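Local coordinates for CigR Protein (Salmonella enterica subsp. enterica serovar Typhimurium, PDB 4EW5) that is of unknown function but is a putative inner membrane protein, represented by its C-terminal domain, which pairs a helix with an antiparallel sheet, at residues Ala60-Leu63 with Gly64-Tyr68. Residues are numbered along the deposited sequence; the frame is centred on the assembly and turned at random.
Sequences ASML and GQLPY
G64 N donates to A60 O over 3.0 Å, an i to i+4 bond with an N-H...O angle of 159°, so the short helix 60-63 completes one alpha-type turn. The next bond has a different span: Q65 N reaches M62 O at 2.9 Å, three residues back, and its donor stands well above the carbonyl plane, 56° out of it. The type I beta turn L63-L66 overlaps this bond, one residue further on, and after it the chain leaves in an extended conformation through L66 and P67.

Side chains follow the same bend. Selenomethionine M62 has its CG anti to the backbone N (chi1 180°), which sets CG beside the carbonyl carbon, where L66 CD1 meets it at 4.1 Å as the two side chains pass at a slant. The L66 branch also lies against the M62 carbonyl, CG being 3.6 Å from M62 O. Q65 brings its CG to 3.5 Å from S61 O.

Further out, W74 of strand 72-77 packs on L63 and L66, and Q65 meets Q22 of the second subunit. The turn thus gives the carbonyls of A60 and M62 each a backbone N-H partner, while the apolar side chains of M62 and L66 both pack on L23 of helix 11-26 and L81 of strand 80-85, joining helix to sheet.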
loop_
_atom_site.group_PDB
_atom_site.type_symbol
_atom_site.label_atom_id
_atom_site.label_comp_id
_atom_site.label_asym_id
_atom_site.label_seq_id
_atom_site.Cartn_x
_atom_site.Cartn_y
_atom_site.Cartn_z
ATOM N N ALA A 60 1.514 19.562 3.734
ATOM C CA ALA A 60 0.393 19.451 2.800
ATOM C C ALA A 60 0.777 18.765 1.527
ATOM O O ALA A 60 -0.014 17.966 0.994
ATOM C CB ALA A 60 -0.219 20.847 2.474
ATOM N N SER A 61 1.978 19.003 1.030
ATOM C CA SER A 61 2.407 18.338 -0.195
ATOM C C SER A 61 2.324 16.824 -0.029
ATOM O O SER A 61 1.920 16.113 -0.967
ATOM C CB SER A 61 3.876 18.648 -0.569
ATOM O OG SER A 61 4.707 18.372 0.576
HETATM N N MSE A 62 2.718 16.297 1.117
HETATM C CA MSE A 62 2.632 14.861 1.328
HETATM C C MSE A 62 1.234 14.378 1.696
HETATM O O MSE A 62 0.823 13.284 1.272
HETATM C CB MSE A 62 3.663 14.420 2.371
HETATM C CG MSE A 62 3.649 12.981 2.661
HETATM SE SE MSE A 62 5.422 12.536 3.498
HETATM C CE MSE A 62 5.148 10.669 3.649
ATOM N N LEU A 63 0.498 15.132 2.486
ATOM C CA LEU A 63 -0.843 14.769 2.857
ATOM C C LEU A 63 -1.796 14.666 1.675
ATOM O O LEU A 63 -2.730 13.893 1.731
ATOM C CB LEU A 63 -1.425 15.755 3.855
ATOM C CG LEU A 63 -0.939 15.645 5.281
ATOM C CD1 LEU A 63 -1.705 16.622 6.181
ATOM C CD2 LEU A 63 -1.118 14.240 5.825
ATOM N N GLY A 64 -1.539 15.435 0.631
ATOM C CA GLY A 64 -2.239 15.290 -0.617
ATOM C C GLY A 64 -2.146 13.942 -1.299
ATOM O O GLY A 64 -2.996 13.650 -2.173
ATOM N N GLN A 65 -1.121 13.126 -0.928
ATOM C CA GLN A 65 -0.797 11.869 -1.576
ATOM C C GLN A 65 -0.964 10.652 -0.707
ATOM O O GLN A 65 -0.546 9.565 -1.094
ATOM C CB GLN A 65 0.687 11.916 -2.081
ATOM C CG GLN A 65 1.006 13.242 -2.726
ATOM C CD GLN A 65 0.392 13.287 -4.068
ATOM O OE1 GLN A 65 0.445 12.284 -4.795
ATOM N NE2 GLN A 65 -0.219 14.422 -4.421
ATOM N N LEU A 66 -1.475 10.848 0.495
ATOM C CA LEU A 66 -1.842 9.828 1.402
ATOM C C LEU A 66 -3.373 9.856 1.608
ATOM O O LEU A 66 -3.998 10.865 1.486
ATOM C CB LEU A 66 -1.216 10.107 2.786
ATOM C CG LEU A 66 0.310 10.080 2.830
ATOM C CD1 LEU A 66 0.778 10.549 4.183
ATOM C CD2 LEU A 66 0.801 8.669 2.520
ATOM N N PRO A 67 -3.973 8.714 1.912
ATOM C CA PRO A 67 -5.425 8.685 2.129
ATOM C C PRO A 67 -5.918 9.562 3.254
ATOM O O PRO A 67 -5.230 9.774 4.285
ATOM C CB PRO A 67 -5.725 7.197 2.470
ATOM C CG PRO A 67 -4.599 6.460 1.897
ATOM C CD PRO A 67 -3.371 7.393 2.050
ATOM N N TYR A 68 -7.110 10.100 3.108
ATOM C CA TYR A 68 -7.618 11.018 4.078
ATOM C C TYR A 68 -8.833 10.366 4.709
ATOM O O TYR A 68 -9.775 9.987 4.004
ATOM C CB TYR A 68 -8.016 12.360 3.390
ATOM C CG TYR A 68 -8.901 13.225 4.282
ATOM C CD1 TYR A 68 -8.535 13.503 5.612
ATOM C CD2 TYR A 68 -10.077 13.734 3.834
ATOM C CE1 TYR A 68 -9.341 14.313 6.410
ATOM C CE2 TYR A 68 -10.918 14.514 4.651
ATOM C CZ TYR A 68 -10.534 14.804 5.935
ATOM O OH TYR A 68 -11.328 15.519 6.785
#